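Long-range contacts in alpha-fucosidase (Bifidobacterium bifidum, PDB 2EAE), which probably hydrolyses alpha-1,2-fucosidic linkages in glycans, this chain being the catalytic part of a longer glycoside hydrolase of family 95: residues T372-Y377 with A754-Y759; L424-W429 with Q764-F769; D17-K22 with L159-G164. The protein carries 1 engineered substitution. One frame throughout, in Å; residues are numbered along the deposited sequence.

The three contacts run from near the centre of the chain out to the N-terminal domain. Interaction 2 is the innermost. It packs two helices beside the fucose pocket with no hydrogen bonds between them. Interaction 1 is also buried and sets helix 364-385 against a loop, mainly by apolar contacts. Interaction 3 lies farther out, has two partly exposed residues and is held mainly by backbone hydrogen bonds. Interactions 1 and 2 meet where 754-759 runs close to 764-769. Interactions 1 and 3 touch each other across the boundary between the catalytic and N-terminal domains: Leu756 touches Leu19, and Tyr21 OH is hydrogen-bonded to Ala754 O. Interactions 2 and 3 do not touch.

Interaction 1 of 3, residues T372-Y377 with A754-Y759; sequences TLVYKY and ANLFDY
Leu756 and Tyr377 carry the apolar part of this contact. Leu756 CB lies 3.6 Å from Tyr377 CE2 and also close to CD2. The leucine meets the ring at a slant, CB beside its CD2-CE2 side. Tyr377 has its CG opposite the backbone N (chi1 -162°), which sends the ring from helix 364-385 across to the loop. At the far end of the Leu756 side chain, CD1 reaches the helix surface. Leu756 CD1 sits 4.2 Å from Val374 CG2 and 4.4 Å from Leu373 CB. One leucine thus touches three helix residues. Phe757 adds a smaller contact, with its CD1 4.3 Å from Tyr377 CE2. The Phe757 ring also stacks on Phe763.

Polar atoms gather around the same tyrosine. The carbonyl O of Leu756 lies in the plane of the Tyr377 ring, at its edge, 3.7 Å from CD2. The hydroxyl oxygen OH of Tyr377 is 3.0 Å from Asn755 O.

A further polar interaction shapes the loop itself. Asn755 OD1 accepts a hydrogen bond from Phe757 N over 3.1 Å, which forms an Asx turn. The N-H comes from above the carbonyl plane, 55° out of it. The other end of the amide, Asn755 ND2, makes hydrogen bonds to the backbone oxygens of Thr50 and Gln47. The amide is therefore held at both ends. Leu756, the middle residue of this turn, has the left-handed backbone conformation.

Leu19 of strand 18-21 packs on Leu373, Tyr377 and Leu756, so a side chain of the N-terminal domain packs against this cluster. Pro52 touches Tyr377 and Phe757. The contact is a buried helix-to-loop packing within the family 95 catalytic domain, an (alpha/alpha)6 barrel, at its junction with the N-terminal beta domain.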
loop_
_atom_site.group_PDB
_atom_site.type_symbol
_atom_site.label_atom_id
_atom_site.label_comp_id
_atom_site.label_asym_id
_atom_site.label_seq_id
_atom_site.Cartn_x
_atom_site.Cartn_y
_atom_site.Cartn_z
ATOM N N THR A 372 5.848 -18.049 4.254
ATOM C CA THR A 372 6.090 -17.746 2.848
ATOM C C THR A 372 4.802 -17.541 2.052
ATOM O O THR A 372 4.789 -16.760 1.133
ATOM C CB THR A 372 6.981 -18.824 2.126
ATOM O OG1 THR A 372 6.328 -20.090 2.183
ATOM C CG2 THR A 372 8.408 -18.903 2.764
ATOM N N LEU A 373 3.735 -18.242 2.393
ATOM C CA LEU A 373 2.426 -18.002 1.777
ATOM C C LEU A 373 1.963 -16.574 2.024
ATOM O O LEU A 373 1.521 -15.915 1.116
ATOM C CB LEU A 373 1.394 -18.975 2.352
ATOM C CG LEU A 373 0.703 -19.982 1.457
ATOM C CD1 LEU A 373 1.538 -20.546 0.297
ATOM C CD2 LEU A 373 -0.004 -21.095 2.243
ATOM N N VAL A 374 2.088 -16.093 3.261
ATOM C CA VAL A 374 1.667 -14.704 3.564
ATOM C C VAL A 374 2.528 -13.710 2.760
ATOM O O VAL A 374 2.052 -12.711 2.253
ATOM C CB VAL A 374 1.748 -14.417 5.058
ATOM C CG1 VAL A 374 1.522 -12.915 5.344
ATOM C CG2 VAL A 374 0.687 -15.254 5.812
ATOM N N TYR A 375 3.806 -14.022 2.638
ATOM C CA TYR A 375 4.756 -13.144 1.936
ATOM C C TYR A 375 4.306 -13.012 0.476
ATOM O O TYR A 375 4.147 -11.900 -0.084
ATOM C CB TYR A 375 6.186 -13.756 2.023
ATOM C CG TYR A 375 7.073 -13.019 1.070
ATOM C CD1 TYR A 375 7.673 -11.821 1.455
ATOM C CD2 TYR A 375 7.218 -13.448 -0.276
ATOM C CE1 TYR A 375 8.467 -11.063 0.547
ATOM C CE2 TYR A 375 8.006 -12.695 -1.188
ATOM C CZ TYR A 375 8.610 -11.505 -0.775
ATOM O OH TYR A 375 9.373 -10.754 -1.679
ATOM N N LYS A 376 4.119 -14.172 -0.135
ATOM C CA LYS A 376 3.687 -14.288 -1.530
ATOM C C LYS A 376 2.297 -13.692 -1.769
ATOM O O LYS A 376 2.048 -13.185 -2.842
ATOM C CB LYS A 376 3.651 -15.770 -1.949
ATOM C CG LYS A 376 5.033 -16.409 -2.029
ATOM C CD LYS A 376 4.889 -17.939 -2.123
ATOM C CE LYS A 376 6.218 -18.558 -2.463
ATOM N NZ LYS A 376 6.146 -20.049 -2.427
ATOM N N TYR A 377 1.407 -13.752 -0.763
ATOM C CA TYR A 377 0.051 -13.219 -0.926
ATOM C C TYR A 377 0.107 -11.684 -1.031
ATOM O O TYR A 377 -0.689 -11.109 -1.719
ATOM C CB TYR A 377 -0.779 -13.602 0.303
ATOM C CG TYR A 377 -2.284 -13.545 0.202
ATOM C CD1 TYR A 377 -2.961 -13.901 -0.967
ATOM C CD2 TYR A 377 -3.038 -13.218 1.337
ATOM C CE1 TYR A 377 -4.367 -13.902 -0.992
ATOM C CE2 TYR A 377 -4.444 -13.239 1.326
ATOM C CZ TYR A 377 -5.092 -13.577 0.168
ATOM O OH TYR A 377 -6.460 -13.605 0.165
ATOM N N ALA A 754 -8.702 -16.509 8.273
ATOM C CA ALA A 754 -8.515 -17.811 7.568
ATOM C C ALA A 754 -8.140 -17.697 6.070
ATOM O O ALA A 754 -7.513 -18.614 5.496
ATOM C CB ALA A 754 -9.779 -18.678 7.724
ATOM N N ASN A 755 -8.548 -16.584 5.452
ATOM C CA ASN A 755 -8.226 -16.300 4.038
ATOM C C ASN A 755 -6.960 -15.483 3.907
ATOM O O ASN A 755 -6.642 -14.947 2.829
ATOM C CB ASN A 755 -9.370 -15.577 3.329
ATOM C CG ASN A 755 -9.684 -14.206 3.956
ATOM O OD1 ASN A 755 -9.080 -13.809 4.956
ATOM N ND2 ASN A 755 -10.660 -13.508 3.377
ATOM N N LEU A 756 -6.260 -15.355 5.034
ATOM C CA LEU A 756 -4.974 -14.660 5.122
ATOM C C LEU A 756 -5.052 -13.148 4.925
ATOM O O LEU A 756 -4.015 -12.510 4.850
ATOM C CB LEU A 756 -3.905 -15.297 4.216
ATOM C CG LEU A 756 -3.612 -16.794 4.488
ATOM C CD1 LEU A 756 -2.394 -17.243 3.703
ATOM C CD2 LEU A 756 -3.372 -17.098 5.997
ATOM N N PHE A 757 -6.269 -12.592 4.866
ATOM C CA PHE A 757 -6.462 -11.127 4.966
ATOM C C PHE A 757 -6.004 -10.641 6.353
ATOM O O PHE A 757 -6.417 -11.196 7.382
ATOM C CB PHE A 757 -7.926 -10.745 4.820
ATOM C CG PHE A 757 -8.389 -10.510 3.400
ATOM C CD1 PHE A 757 -7.489 -10.346 2.353
ATOM C CD2 PHE A 757 -9.758 -10.323 3.150
ATOM C CE1 PHE A 757 -7.947 -10.091 1.044
ATOM C CE2 PHE A 757 -10.230 -10.103 1.845
ATOM C CZ PHE A 757 -9.310 -9.977 0.793
ATOM N N ASP A 758 -5.177 -9.607 6.362
ATOM C CA ASP A 758 -4.724 -8.920 7.592
ATOM C C ASP A 758 -5.889 -8.159 8.204
ATOM O O ASP A 758 -6.783 -7.724 7.467
ATOM C CB ASP A 758 -3.633 -7.895 7.264
ATOM C CG ASP A 758 -2.748 -7.591 8.466
ATOM O OD1 ASP A 758 -2.118 -8.535 8.993
ATOM O OD2 ASP A 758 -2.721 -6.411 8.859
ATOM N N TYR A 759 -5.872 -7.963 9.521
ATOM C CA TYR A 759 -6.989 -7.262 10.162
ATOM C C TYR A 759 -6.591 -6.326 11.277
ATOM O O TYR A 759 -5.552 -6.486 11.916
ATOM C CB TYR A 759 -8.077 -8.260 10.639
ATOM C CG TYR A 759 -7.825 -9.165 11.841
ATOM C CD1 TYR A 759 -7.904 -8.681 13.153
ATOM C CD2 TYR A 759 -7.581 -10.528 11.660
ATOM C CE1 TYR A 759 -7.728 -9.544 14.269
ATOM C CE2 TYR A 759 -7.396 -11.391 12.751
ATOM C CZ TYR A 759 -7.485 -10.889 14.053
ATOM O OH TYR A 759 -7.323 -11.729 15.139
#

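Interaction 2 of 3, residues L424-W429 with Q764-F769; sequences LQMNYW and QIAGNF. Engineered in segment 764-769: Ala766 (natural residue Asp).
Two helices meet beside the fucose pocket here: Met426 and Asn427 of helix 423-427 pack against Ala766 and Phe769 of helix 766-779. Their backbones come close, with Asn427 CA 5.1 Å from Ala766 CA. Ala766 is an engineered residue; the natural one is Asp.

Met426 extends from its helix and then bends at the thioether (chi3 -49°). Met426 SD lies 3.2 Å from Ala766 O and 3.8 Å from Ala766 CB. Met426 also touches Trp722, a residue of the pocket.

The Asn427 side chain packs against Ala766 and Phe769. Asn427 OD1 is 3.4 Å from Ala766 CA and 3.4 Å from Phe769 CD2. The amide plane stands 69° from the plane of the Phe769 ring. The backbone O of Asn427 lies over a face of this ring, 3.6 Å from Phe769 CG. Ile765 CG2 approaches Asn427 OD1 at 3.8 Å. These are packing contacts, not hydrogen bonds. Asn427 ND2 finds its main polar partner outside, donating a hydrogen bond to Asn395 O.

Phe769 also packs on Leu381 and Thr382 of helix 364-385, near the calcium ligand Ser385. Gln764, in the same segment, belongs to the fucose pocket. Such close helix packing beside a sugar site is consistent with the (alpha/alpha)6 barrel of family 95.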
loop_
_atom_site.group_PDB
_atom_site.type_symbol
_atom_site.label_atom_id
_atom_site.label_comp_id
_atom_site.label_asym_id
_atom_site.label_seq_id
_atom_site.Cartn_x
_atom_site.Cartn_y
_atom_site.Cartn_z
ATOM N N LEU A 424 -1.865 4.112 3.303
ATOM C CA LEU A 424 -1.596 4.158 1.844
ATOM C C LEU A 424 -0.100 3.980 1.538
ATOM O O LEU A 424 0.273 3.293 0.600
ATOM C CB LEU A 424 -2.153 5.408 1.195
ATOM C CG LEU A 424 -1.972 5.559 -0.336
ATOM C CD1 LEU A 424 -2.768 4.429 -1.083
ATOM C CD2 LEU A 424 -2.342 6.930 -0.846
ATOM N N GLN A 425 0.746 4.610 2.349
ATOM C CA GLN A 425 2.194 4.413 2.295
ATOM C C GLN A 425 2.543 2.932 2.419
ATOM O O GLN A 425 3.417 2.435 1.680
ATOM C CB GLN A 425 2.861 5.163 3.444
ATOM C CG GLN A 425 2.883 6.681 3.264
ATOM C CD GLN A 425 1.602 7.400 3.732
ATOM O OE1 GLN A 425 0.697 6.788 4.314
ATOM N NE2 GLN A 425 1.583 8.725 3.590
ATOM N N MET A 426 1.924 2.232 3.401
ATOM C CA MET A 426 2.238 0.824 3.632
ATOM C C MET A 426 1.876 -0.025 2.411
ATOM O O MET A 426 2.611 -1.002 2.076
ATOM C CB MET A 426 1.570 0.291 4.912
ATOM C CG MET A 426 2.105 -1.116 5.315
ATOM S SD MET A 426 1.407 -1.667 6.896
ATOM C CE MET A 426 1.657 -0.250 7.921
ATOM N N ASN A 427 0.761 0.325 1.768
ATOM C CA ASN A 427 0.321 -0.389 0.558
ATOM C C ASN A 427 1.426 -0.473 -0.476
ATOM O O ASN A 427 1.498 -1.481 -1.208
ATOM C CB ASN A 427 -0.917 0.257 -0.091
ATOM C CG ASN A 427 -2.203 -0.103 0.634
ATOM O OD1 ASN A 427 -2.178 -0.585 1.742
ATOM N ND2 ASN A 427 -3.339 0.131 -0.015
ATOM N N TYR A 428 2.278 0.549 -0.494
ATOM C CA TYR A 428 3.342 0.672 -1.476
ATOM C C TYR A 428 4.746 0.551 -0.930
ATOM O O TYR A 428 5.690 0.973 -1.587
ATOM C CB TYR A 428 3.148 1.938 -2.323
ATOM C CG TYR A 428 1.922 1.791 -3.206
ATOM C CD1 TYR A 428 2.000 1.156 -4.465
ATOM C CD2 TYR A 428 0.666 2.245 -2.751
ATOM C CE1 TYR A 428 0.858 1.002 -5.262
ATOM C CE2 TYR A 428 -0.476 2.084 -3.526
ATOM C CZ TYR A 428 -0.363 1.434 -4.770
ATOM O OH TYR A 428 -1.468 1.277 -5.561
ATOM N N TRP A 429 4.898 -0.047 0.244
ATOM C CA TRP A 429 6.244 -0.407 0.719
ATOM C C TRP A 429 6.947 -1.577 0.001
ATOM O O TRP A 429 8.173 -1.510 -0.190
ATOM C CB TRP A 429 6.264 -0.646 2.227
ATOM C CG TRP A 429 6.122 0.602 3.052
ATOM C CD1 TRP A 429 6.292 1.877 2.637
ATOM C CD2 TRP A 429 5.768 0.672 4.439
ATOM N NE1 TRP A 429 6.069 2.745 3.673
ATOM C CE2 TRP A 429 5.728 2.038 4.786
ATOM C CE3 TRP A 429 5.514 -0.293 5.433
ATOM C CZ2 TRP A 429 5.437 2.489 6.098
ATOM C CZ3 TRP A 429 5.194 0.167 6.742
ATOM C CH2 TRP A 429 5.147 1.545 7.037
ATOM N N GLN A 764 -8.120 -4.990 6.876
ATOM C CA GLN A 764 -7.455 -3.787 6.342
ATOM C C GLN A 764 -6.235 -4.362 5.647
ATOM O O GLN A 764 -5.469 -5.097 6.263
ATOM C CB GLN A 764 -6.997 -2.862 7.481
ATOM C CG GLN A 764 -8.126 -2.184 8.268
ATOM C CD GLN A 764 -8.805 -1.110 7.463
ATOM O OE1 GLN A 764 -9.882 -1.327 6.872
ATOM N NE2 GLN A 764 -8.164 0.043 7.383
ATOM N N ILE A 765 -6.009 -3.966 4.408
ATOM C CA ILE A 765 -5.029 -4.678 3.562
ATOM C C ILE A 765 -3.586 -4.245 3.827
ATOM O O ILE A 765 -2.687 -4.982 3.496
ATOM C CB ILE A 765 -5.363 -4.538 2.065
ATOM C CG1 ILE A 765 -4.746 -5.702 1.237
ATOM C CG2 ILE A 765 -4.974 -3.144 1.565
ATOM C CD1 ILE A 765 -5.233 -5.690 -0.235
ATOM N N ALA A 766 -3.367 -3.047 4.387
ATOM C CA ALA A 766 -2.014 -2.514 4.586
ATOM C C ALA A 766 -1.058 -3.503 5.256
ATOM O O ALA A 766 0.051 -3.676 4.801
ATOM C CB ALA A 766 -2.055 -1.157 5.383
ATOM N N GLY A 767 -1.482 -4.172 6.314
ATOM C CA GLY A 767 -0.610 -5.130 6.948
ATOM C C GLY A 767 -0.162 -6.306 6.079
ATOM O O GLY A 767 0.900 -6.857 6.331
ATOM N N ASN A 768 -0.990 -6.739 5.127
ATOM C CA ASN A 768 -0.537 -7.753 4.145
ATOM C C ASN A 768 0.656 -7.211 3.345
ATOM O O ASN A 768 1.654 -7.927 3.123
ATOM C CB ASN A 768 -1.679 -8.096 3.162
ATOM C CG ASN A 768 -2.711 -9.057 3.787
ATOM O OD1 ASN A 768 -2.430 -10.262 3.992
ATOM N ND2 ASN A 768 -3.887 -8.540 4.072
ATOM N N PHE A 769 0.538 -5.964 2.908
ATOM C CA PHE A 769 1.616 -5.335 2.128
ATOM C C PHE A 769 2.824 -5.077 3.031
ATOM O O PHE A 769 4.012 -5.226 2.591
ATOM C CB PHE A 769 1.107 -4.064 1.432
ATOM C CG PHE A 769 -0.005 -4.306 0.423
ATOM C CD1 PHE A 769 0.124 -5.295 -0.568
ATOM C CD2 PHE A 769 -1.161 -3.550 0.448
ATOM C CE1 PHE A 769 -0.891 -5.505 -1.533
ATOM C CE2 PHE A 769 -2.171 -3.746 -0.511
ATOM C CZ PHE A 769 -2.031 -4.729 -1.515
#

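Interaction 3 of 3, residues D17-K22 with L159-G164; sequences DWLWYK and LNLSKG
Trp18 holds CG beside its backbone N (chi1 -79°), while Asn160 holds CG opposite its own (chi1 -173°), and the two side chains meet on one face of the sheet. The edge of the indole faces the amide, with Trp18 NE1 3.2 Å from Asn160 ND2. Both atoms are donors, so this is not a hydrogen bond. The ring and amide planes are 60° apart. Asn160 ND2 is hydrogen-bonded to Asp16 OD2. Trp18 also stacks on His342.

The backbones pair as antiparallel strands. Leu19 and Leu159 form the hydrogen-bonded pair: Leu19 N reaches Leu159 O at 3.0 Å, and Leu159 N reaches Leu19 O at 2.7 Å. Trp18 and Asn160 form the adjoining non-hydrogen-bonded pair. There Trp18 CA makes a C-H...O contact to Leu159 O at 3.4 Å. This pairing sets strand 18-21 at the margin of the large antiparallel sheet in the N-terminal domain, next to strand 155-160. Leu19 and Leu159 share the other face, where both touch Tyr377 of helix 364-385 in the catalytic domain.

Past the strand end the chain turns, and two more hydrogen bonds tie it to Asp17. Leu161 N donates to Asp17 O at 3.0 Å, backbone to backbone. Asp17 N gives a nearly straight backbone-to-side-chain bond to Ser162 OG at 2.9 Å. Asn160 OD1 accepts from Lys163 N at 3.0 Å, an Asx motif, and more weakly from Ser162 N. The carboxylate of Asp17 turns to other partners: OD1 forms a salt bridge with Lys376 NZ, and OD2 is hydrogen-bonded to Tyr330 OH.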
loop_
_atom_site.group_PDB
_atom_site.type_symbol
_atom_site.label_atom_id
_atom_site.label_comp_id
_atom_site.label_asym_id
_atom_site.label_seq_id
_atom_site.Cartn_x
_atom_site.Cartn_y
_atom_site.Cartn_z
ATOM N N ASP A 17 1.679 -22.117 -5.956
ATOM C CA ASP A 17 1.363 -21.728 -4.559
ATOM C C ASP A 17 -0.147 -21.615 -4.412
ATOM O O ASP A 17 -0.768 -20.847 -5.117
ATOM C CB ASP A 17 2.002 -20.378 -4.230
ATOM C CG ASP A 17 3.508 -20.363 -4.466
ATOM O OD1 ASP A 17 4.188 -21.306 -4.021
ATOM O OD2 ASP A 17 4.017 -19.373 -5.060
ATOM N N TRP A 18 -0.733 -22.397 -3.502
ATOM C CA TRP A 18 -2.170 -22.388 -3.249
ATOM C C TRP A 18 -2.517 -21.968 -1.837
ATOM O O TRP A 18 -1.808 -22.334 -0.899
ATOM C CB TRP A 18 -2.699 -23.809 -3.378
ATOM C CG TRP A 18 -2.915 -24.317 -4.797
ATOM C CD1 TRP A 18 -2.432 -23.793 -5.983
ATOM C CD2 TRP A 18 -3.650 -25.488 -5.140
ATOM N NE1 TRP A 18 -2.861 -24.567 -7.042
ATOM C CE2 TRP A 18 -3.606 -25.615 -6.552
ATOM C CE3 TRP A 18 -4.341 -26.457 -4.381
ATOM C CZ2 TRP A 18 -4.231 -26.681 -7.228
ATOM C CZ3 TRP A 18 -4.980 -27.506 -5.049
ATOM C CH2 TRP A 18 -4.921 -27.605 -6.460
ATOM N N LEU A 19 -3.607 -21.220 -1.703
ATOM C CA LEU A 19 -4.378 -21.176 -0.440
ATOM C C LEU A 19 -5.558 -22.075 -0.725
ATOM O O LEU A 19 -6.177 -21.956 -1.778
ATOM C CB LEU A 19 -4.904 -19.770 -0.101
ATOM C CG LEU A 19 -4.028 -18.513 -0.182
ATOM C CD1 LEU A 19 -4.803 -17.407 0.532
ATOM C CD2 LEU A 19 -2.607 -18.717 0.412
ATOM N N TRP A 20 -5.859 -23.002 0.170
ATOM C CA TRP A 20 -6.868 -24.022 -0.175
ATOM C C TRP A 20 -7.614 -24.492 1.065
ATOM O O TRP A 20 -7.075 -24.455 2.186
ATOM C CB TRP A 20 -6.237 -25.211 -0.948
ATOM C CG TRP A 20 -5.197 -26.016 -0.231
ATOM C CD1 TRP A 20 -3.881 -25.688 -0.015
ATOM C CD2 TRP A 20 -5.375 -27.317 0.325
ATOM N NE1 TRP A 20 -3.229 -26.714 0.632
ATOM C CE2 TRP A 20 -4.125 -27.719 0.875
ATOM C CE3 TRP A 20 -6.477 -28.165 0.449
ATOM C CZ2 TRP A 20 -3.945 -28.944 1.520
ATOM C CZ3 TRP A 20 -6.297 -29.387 1.086
ATOM C CH2 TRP A 20 -5.025 -29.761 1.624
ATOM N N TYR A 21 -8.884 -24.845 0.848
ATOM C CA TYR A 21 -9.852 -25.104 1.902
ATOM C C TYR A 21 -10.669 -26.327 1.502
ATOM O O TYR A 21 -10.912 -26.543 0.301
ATOM C CB TYR A 21 -10.753 -23.873 2.133
ATOM C CG TYR A 21 -9.903 -22.650 2.389
ATOM C CD1 TYR A 21 -9.553 -22.291 3.682
ATOM C CD2 TYR A 21 -9.371 -21.908 1.324
ATOM C CE1 TYR A 21 -8.725 -21.185 3.919
ATOM C CE2 TYR A 21 -8.537 -20.813 1.551
ATOM C CZ TYR A 21 -8.218 -20.464 2.850
ATOM O OH TYR A 21 -7.376 -19.399 3.074
ATOM N N LYS A 22 -11.058 -27.111 2.512
ATOM C CA LYS A 22 -11.826 -28.346 2.332
ATOM C C LYS A 22 -13.342 -28.146 2.482
ATOM O O LYS A 22 -14.097 -29.119 2.609
ATOM C CB LYS A 22 -11.353 -29.430 3.335
ATOM C CG LYS A 22 -9.900 -29.971 3.160
ATOM C CD LYS A 22 -9.511 -30.184 1.698
ATOM C CE LYS A 22 -10.444 -31.161 0.947
ATOM N NZ LYS A 22 -9.918 -31.504 -0.392
ATOM N N LEU A 159 -7.188 -20.768 -4.041
ATOM C CA LEU A 159 -6.726 -19.609 -4.749
ATOM C C LEU A 159 -5.316 -19.948 -5.207
ATOM O O LEU A 159 -4.404 -20.129 -4.378
ATOM C CB LEU A 159 -6.769 -18.344 -3.853
ATOM C CG LEU A 159 -6.380 -17.036 -4.551
ATOM C CD1 LEU A 159 -7.377 -16.678 -5.683
ATOM C CD2 LEU A 159 -6.330 -15.924 -3.525
ATOM N N ASN A 160 -5.157 -20.079 -6.520
ATOM C CA ASN A 160 -3.861 -20.340 -7.132
ATOM C C ASN A 160 -3.158 -19.000 -7.386
ATOM O O ASN A 160 -3.467 -18.284 -8.332
ATOM C CB ASN A 160 -4.015 -21.166 -8.431
ATOM C CG ASN A 160 -2.677 -21.612 -9.000
ATOM O OD1 ASN A 160 -1.659 -20.958 -8.798
ATOM N ND2 ASN A 160 -2.670 -22.757 -9.700
ATOM N N LEU A 161 -2.220 -18.669 -6.500
ATOM C CA LEU A 161 -1.565 -17.368 -6.528
ATOM C C LEU A 161 -0.677 -17.289 -7.748
ATOM O O LEU A 161 -0.451 -16.207 -8.269
ATOM C CB LEU A 161 -0.689 -17.196 -5.285
ATOM C CG LEU A 161 -1.337 -17.360 -3.901
ATOM C CD1 LEU A 161 -0.300 -16.957 -2.833
ATOM C CD2 LEU A 161 -2.585 -16.515 -3.838
ATOM N N SER A 162 -0.183 -18.449 -8.181
ATOM C CA SER A 162 0.816 -18.550 -9.237
ATOM C C SER A 162 0.155 -18.305 -10.585
ATOM O O SER A 162 0.745 -17.681 -11.472
ATOM C CB SER A 162 1.479 -19.939 -9.245
ATOM O OG SER A 162 2.222 -20.239 -8.066
ATOM N N LYS A 163 -1.075 -18.779 -10.741
ATOM C CA LYS A 163 -1.808 -18.570 -11.994
ATOM C C LYS A 163 -2.851 -17.451 -11.911
ATOM O O LYS A 163 -3.509 -17.131 -12.879
ATOM C CB LYS A 163 -2.458 -19.887 -12.454
ATOM C CG LYS A 163 -1.481 -20.931 -12.931
ATOM C CD LYS A 163 -2.238 -22.000 -13.748
ATOM C CE LYS A 163 -1.369 -23.207 -14.081
ATOM N NZ LYS A 163 0.083 -22.888 -14.036
ATOM N N GLY A 164 -3.020 -16.853 -10.734
ATOM C CA GLY A 164 -3.998 -15.778 -10.575
ATOM C C GLY A 164 -5.441 -16.188 -10.796
ATOM O O GLY A 164 -6.179 -15.520 -11.505
#